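Local coordinates for protein isoaspartyl dipeptidase (Fervidobacterium islandicum, PDB 7CDH) that probably cleaves isoaspartyl (beta-aspartyl) dipeptides as a zinc-dependent M38 metallopeptidase of the amidohydrolase family, consistent with a role in protein repair, at residues M1-P13 and F41-P55. Sequence-based numbering, arbitrary orientation.
Sequences MIKIIKNAKVFSP and FEHEIYDANGLLLLP
Strands 2-6 and 43-47 pair in parallel, their axes 17° apart; beyond a corner at Asn7, strands 8-11 and 51-55 are also parallel, at 26°, and between Lys6 and Lys9 the register shifts by two. Lys6 N donates to Tyr46 O at 2.9 Å, almost straight. At the corner Ala48 N reaches Lys6 O, and a type II turn from Ala48 to Leu51 takes up the shift. Asn7 ND2 donates a hydrogen bond to Asp47 OD1 (3.1 Å) from above the carboxylate plane. The same oxygen takes Asn49 N through its anti lone pair, an Asx turn. An alanine in place of Asn7 would probably cost Asp47 that hydrogen bond across the corner, leaving the Asx turn to steady the carboxylate. Ala48 CB lies 3.6 Å from Ile5 CG2 and 3.7 Å from Ala8 CB. With CG anti to the backbone N (chi1 -178°), Leu53 lies beside Val10, and its methyls part, CD1 to Ile5 CD1 and CD2 to Val10 CG2, both at 4.0 Å. Glu44 runs extended beside Lys3, but its OE1 is salt-bridged to Lys376. Strands 2-6 and 43-47 belong to a small mixed sheet with 19-23, while 8-11 joins 51-59, which pairs with 90-95 in the sheet leading into the amidohydrolase TIM barrel.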
loop_
_atom_site.group_PDB
_atom_site.type_symbol
_atom_site.label_atom_id
_atom_site.label_comp_id
_atom_site.label_asym_id
_atom_site.label_seq_id
_atom_site.Cartn_x
_atom_site.Cartn_y
_atom_site.Cartn_z
ATOM N N MET A 1 42.364 2.221 -28.656
ATOM C CA MET A 1 43.713 1.834 -29.163
ATOM C C MET A 1 43.929 0.311 -29.097
ATOM O O MET A 1 43.763 -0.308 -28.028
ATOM C CB MET A 1 44.819 2.512 -28.360
ATOM C CG MET A 1 46.194 2.130 -28.838
ATOM S SD MET A 1 47.395 3.456 -28.604
ATOM C CE MET A 1 47.285 3.684 -26.826
ATOM N N ILE A 2 44.360 -0.264 -30.215
ATOM C CA ILE A 2 44.822 -1.673 -30.317
ATOM C C ILE A 2 46.172 -1.797 -29.622
ATOM O O ILE A 2 46.981 -0.885 -29.789
ATOM C CB ILE A 2 44.879 -2.093 -31.789
ATOM C CG1 ILE A 2 43.463 -2.401 -32.274
ATOM C CG2 ILE A 2 45.824 -3.269 -31.975
ATOM C CD1 ILE A 2 43.376 -2.705 -33.732
ATOM N N LYS A 3 46.372 -2.857 -28.831
ATOM C CA LYS A 3 47.629 -3.086 -28.083
ATOM C C LYS A 3 48.063 -4.519 -28.318
ATOM O O LYS A 3 47.194 -5.351 -28.698
ATOM C CB LYS A 3 47.470 -2.864 -26.581
ATOM C CG LYS A 3 46.784 -1.568 -26.189
ATOM C CD LYS A 3 46.836 -1.301 -24.695
ATOM C CE LYS A 3 46.082 -0.053 -24.265
ATOM N NZ LYS A 3 44.866 0.154 -25.076
ATOM N N ILE A 4 49.353 -4.776 -28.090
ATOM C CA ILE A 4 49.995 -6.112 -28.243
ATOM C C ILE A 4 50.896 -6.318 -27.045
ATOM O O ILE A 4 51.790 -5.465 -26.863
ATOM C CB ILE A 4 50.853 -6.230 -29.521
ATOM C CG1 ILE A 4 50.042 -6.039 -30.801
ATOM C CG2 ILE A 4 51.599 -7.556 -29.531
ATOM C CD1 ILE A 4 50.075 -4.629 -31.305
ATOM N N ILE A 5 50.740 -7.448 -26.357
ATOM C CA ILE A 5 51.709 -7.897 -25.310
ATOM C C ILE A 5 52.622 -8.966 -25.934
ATOM O O ILE A 5 52.109 -9.971 -26.517
ATOM C CB ILE A 5 50.985 -8.377 -24.034
ATOM C CG1 ILE A 5 50.226 -7.233 -23.359
ATOM C CG2 ILE A 5 51.946 -9.035 -23.057
ATOM C CD1 ILE A 5 49.113 -7.707 -22.473
ATOM N N LYS A 6 53.930 -8.706 -25.878
ATOM C CA LYS A 6 54.977 -9.548 -26.507
ATOM C C LYS A 6 55.764 -10.230 -25.393
ATOM O O LYS A 6 55.957 -9.591 -24.347
ATOM C CB LYS A 6 55.896 -8.705 -27.400
ATOM C CG LYS A 6 55.291 -8.324 -28.745
ATOM C CD LYS A 6 56.270 -7.723 -29.745
ATOM C CE LYS A 6 55.754 -7.767 -31.172
ATOM N NZ LYS A 6 56.170 -9.011 -31.866
ATOM N N ASN A 7 56.181 -11.480 -25.624
ATOM C CA ASN A 7 57.310 -12.141 -24.908
ATOM C C ASN A 7 56.884 -12.678 -23.547
ATOM O O ASN A 7 57.791 -12.939 -22.743
ATOM C CB ASN A 7 58.504 -11.210 -24.642
ATOM C CG ASN A 7 59.161 -10.701 -25.909
ATOM O OD1 ASN A 7 59.008 -11.325 -26.961
ATOM N ND2 ASN A 7 59.901 -9.598 -25.804
ATOM N N ALA A 8 55.588 -12.814 -23.272
ATOM C CA ALA A 8 55.124 -13.416 -22.005
ATOM C C ALA A 8 54.865 -14.908 -22.210
ATOM O O ALA A 8 54.538 -15.350 -23.346
ATOM C CB ALA A 8 53.909 -12.701 -21.485
ATOM N N LYS A 9 54.979 -15.670 -21.136
ATOM C CA LYS A 9 54.454 -17.050 -21.125
ATOM C C LYS A 9 52.978 -16.926 -20.774
ATOM O O LYS A 9 52.667 -16.358 -19.750
ATOM C CB LYS A 9 55.237 -17.908 -20.124
ATOM C CG LYS A 9 56.648 -18.284 -20.554
ATOM C CD LYS A 9 57.681 -18.115 -19.466
ATOM C CE LYS A 9 58.915 -17.406 -19.983
ATOM N NZ LYS A 9 60.087 -17.630 -19.111
ATOM N N VAL A 10 52.089 -17.422 -21.606
ATOM C CA VAL A 10 50.640 -17.183 -21.414
ATOM C C VAL A 10 49.995 -18.400 -20.749
ATOM O O VAL A 10 50.178 -19.534 -21.260
ATOM C CB VAL A 10 50.016 -16.864 -22.765
ATOM C CG1 VAL A 10 48.505 -16.739 -22.666
ATOM C CG2 VAL A 10 50.662 -15.618 -23.336
ATOM N N PHE A 11 49.263 -18.176 -19.651
ATOM C CA PHE A 11 48.330 -19.174 -19.073
ATOM C C PHE A 11 46.911 -18.699 -19.349
ATOM O O PHE A 11 46.535 -17.621 -18.918
ATOM C CB PHE A 11 48.559 -19.356 -17.583
ATOM C CG PHE A 11 49.918 -19.860 -17.199
ATOM C CD1 PHE A 11 51.024 -19.031 -17.220
ATOM C CD2 PHE A 11 50.083 -21.163 -16.764
ATOM C CE1 PHE A 11 52.271 -19.494 -16.823
ATOM C CE2 PHE A 11 51.326 -21.623 -16.362
ATOM C CZ PHE A 11 52.418 -20.789 -16.398
ATOM N N SER A 12 46.150 -19.502 -20.069
ATOM C CA SER A 12 44.948 -19.068 -20.800
ATOM C C SER A 12 43.639 -19.388 -20.060
ATOM O O SER A 12 42.584 -18.929 -20.509
ATOM C CB SER A 12 44.986 -19.696 -22.181
ATOM O OG SER A 12 44.827 -21.117 -22.087
ATOM N N PRO A 13 43.548 -20.151 -18.937
ATOM C CA PRO A 13 44.646 -20.575 -18.065
ATOM C C PRO A 13 45.492 -21.835 -18.386
ATOM O O PRO A 13 46.545 -21.993 -17.750
ATOM C CB PRO A 13 43.881 -20.842 -16.749
ATOM C CG PRO A 13 42.555 -21.380 -17.180
ATOM C CD PRO A 13 42.244 -20.592 -18.419
ATOM N N PHE A 41 47.962 1.514 -38.488
ATOM C CA PHE A 41 47.217 2.342 -37.504
ATOM C C PHE A 41 48.049 2.446 -36.229
ATOM O O PHE A 41 48.817 1.496 -35.967
ATOM C CB PHE A 41 45.834 1.756 -37.198
ATOM C CG PHE A 41 45.741 0.257 -37.001
ATOM C CD1 PHE A 41 46.033 -0.328 -35.777
ATOM C CD2 PHE A 41 45.302 -0.573 -38.027
ATOM C CE1 PHE A 41 45.924 -1.703 -35.596
ATOM C CE2 PHE A 41 45.184 -1.946 -37.843
ATOM C CZ PHE A 41 45.487 -2.511 -36.625
ATOM N N GLU A 42 47.878 3.543 -35.482
ATOM C CA GLU A 42 48.355 3.710 -34.080
ATOM C C GLU A 42 48.024 2.448 -33.264
ATOM O O GLU A 42 46.968 1.809 -33.494
ATOM C CB GLU A 42 47.747 4.952 -33.415
ATOM C CG GLU A 42 48.358 6.262 -33.892
ATOM C CD GLU A 42 49.811 6.484 -33.497
ATOM O OE1 GLU A 42 50.139 6.261 -32.314
ATOM O OE2 GLU A 42 50.616 6.875 -34.374
ATOM N N HIS A 43 48.917 2.102 -32.340
ATOM C CA HIS A 43 48.959 0.789 -31.652
ATOM C C HIS A 43 50.040 0.854 -30.571
ATOM O O HIS A 43 51.049 1.537 -30.787
ATOM C CB HIS A 43 49.164 -0.341 -32.677
ATOM C CG HIS A 43 50.556 -0.450 -33.202
ATOM N ND1 HIS A 43 51.407 0.640 -33.298
ATOM C CD2 HIS A 43 51.245 -1.511 -33.669
ATOM C CE1 HIS A 43 52.569 0.249 -33.774
ATOM N NE2 HIS A 43 52.494 -1.065 -34.010
ATOM N N GLU A 44 49.801 0.209 -29.434
ATOM C CA GLU A 44 50.729 0.197 -28.283
ATOM C C GLU A 44 51.334 -1.210 -28.206
ATOM O O GLU A 44 50.624 -2.178 -28.519
ATOM C CB GLU A 44 49.980 0.624 -27.019
ATOM C CG GLU A 44 50.822 0.524 -25.757
ATOM C CD GLU A 44 50.248 1.161 -24.502
ATOM O OE1 GLU A 44 50.900 1.014 -23.450
ATOM O OE2 GLU A 44 49.167 1.807 -24.575
ATOM N N ILE A 45 52.605 -1.307 -27.821
ATOM C CA ILE A 45 53.321 -2.595 -27.615
ATOM C C ILE A 45 53.833 -2.635 -26.176
ATOM O O ILE A 45 54.348 -1.613 -25.711
ATOM C CB ILE A 45 54.463 -2.725 -28.641
ATOM C CG1 ILE A 45 53.892 -2.817 -30.063
ATOM C CG2 ILE A 45 55.369 -3.900 -28.289
ATOM C CD1 ILE A 45 54.874 -3.245 -31.135
ATOM N N TYR A 46 53.690 -3.763 -25.490
ATOM C CA TYR A 46 54.215 -3.944 -24.112
ATOM C C TYR A 46 55.117 -5.185 -24.090
ATOM O O TYR A 46 54.702 -6.299 -24.522
ATOM C CB TYR A 46 53.057 -3.974 -23.112
ATOM C CG TYR A 46 53.459 -4.140 -21.669
ATOM C CD1 TYR A 46 53.867 -3.064 -20.907
ATOM C CD2 TYR A 46 53.383 -5.371 -21.047
ATOM C CE1 TYR A 46 54.232 -3.209 -19.576
ATOM C CE2 TYR A 46 53.739 -5.533 -19.717
ATOM C CZ TYR A 46 54.168 -4.449 -18.971
ATOM O OH TYR A 46 54.521 -4.623 -17.655
ATOM N N ASP A 47 56.360 -4.959 -23.661
ATOM C CA ASP A 47 57.422 -5.982 -23.535
ATOM C C ASP A 47 57.227 -6.670 -22.196
ATOM O O ASP A 47 57.685 -6.134 -21.154
ATOM C CB ASP A 47 58.832 -5.383 -23.611
ATOM C CG ASP A 47 59.908 -6.395 -23.987
ATOM O OD1 ASP A 47 59.818 -7.555 -23.525
ATOM O OD2 ASP A 47 60.819 -6.017 -24.765
ATOM N N ALA A 48 56.616 -7.840 -22.228
ATOM C CA ALA A 48 56.309 -8.596 -21.000
ATOM C C ALA A 48 57.335 -9.707 -20.806
ATOM O O ALA A 48 56.985 -10.686 -20.153
ATOM C CB ALA A 48 54.905 -9.128 -21.086
ATOM N N ASN A 49 58.565 -9.552 -21.303
ATOM C CA ASN A 49 59.630 -10.570 -21.105
ATOM C C ASN A 49 59.941 -10.629 -19.605
ATOM O O ASN A 49 60.026 -9.556 -18.966
ATOM C CB ASN A 49 60.876 -10.314 -21.964
ATOM C CG ASN A 49 62.010 -11.244 -21.590
ATOM O OD1 ASN A 49 61.942 -12.461 -21.811
ATOM N ND2 ASN A 49 63.009 -10.689 -20.923
ATOM N N GLY A 50 60.046 -11.840 -19.054
ATOM C CA GLY A 50 60.160 -12.070 -17.598
ATOM C C GLY A 50 58.813 -12.245 -16.903
ATOM O O GLY A 50 58.830 -12.641 -15.723
ATOM N N LEU A 51 57.682 -11.989 -17.587
ATOM C CA LEU A 51 56.322 -12.019 -16.987
ATOM C C LEU A 51 55.499 -13.193 -17.541
ATOM O O LEU A 51 55.662 -13.561 -18.717
ATOM C CB LEU A 51 55.603 -10.685 -17.231
ATOM C CG LEU A 51 56.384 -9.412 -16.887
ATOM C CD1 LEU A 51 55.544 -8.175 -17.155
ATOM C CD2 LEU A 51 56.887 -9.406 -15.449
ATOM N N LEU A 52 54.643 -13.742 -16.679
ATOM C CA LEU A 52 53.510 -14.624 -17.022
ATOM C C LEU A 52 52.290 -13.713 -17.260
ATOM O O LEU A 52 52.088 -12.785 -16.442
ATOM C CB LEU A 52 53.257 -15.596 -15.858
ATOM C CG LEU A 52 54.499 -16.137 -15.146
ATOM C CD1 LEU A 52 54.136 -17.162 -14.090
ATOM C CD2 LEU A 52 55.468 -16.761 -16.136
ATOM N N LEU A 53 51.565 -13.930 -18.363
ATOM C CA LEU A 53 50.244 -13.344 -18.680
ATOM C C LEU A 53 49.145 -14.337 -18.265
ATOM O O LEU A 53 49.100 -15.445 -18.833
ATOM C CB LEU A 53 50.160 -13.023 -20.176
ATOM C CG LEU A 53 48.847 -12.369 -20.612
ATOM C CD1 LEU A 53 48.777 -10.924 -20.139
ATOM C CD2 LEU A 53 48.648 -12.434 -22.111
ATOM N N LEU A 54 48.286 -13.913 -17.329
ATOM C CA LEU A 54 47.174 -14.699 -16.736
ATOM C C LEU A 54 45.843 -14.030 -17.110
ATOM O O LEU A 54 45.776 -12.857 -17.476
ATOM C CB LEU A 54 47.358 -14.751 -15.212
ATOM C CG LEU A 54 48.353 -15.764 -14.631
ATOM C CD1 LEU A 54 49.635 -15.879 -15.432
ATOM C CD2 LEU A 54 48.693 -15.426 -13.188
ATOM N N PRO A 55 44.701 -14.741 -17.012
ATOM C CA PRO A 55 43.408 -14.087 -17.132
ATOM C C PRO A 55 43.200 -13.268 -15.848
ATOM O O PRO A 55 43.660 -13.701 -14.815
ATOM C CB PRO A 55 42.408 -15.239 -17.224
ATOM C CG PRO A 55 43.267 -16.499 -17.368
ATOM C CD PRO A 55 44.570 -16.168 -16.694
#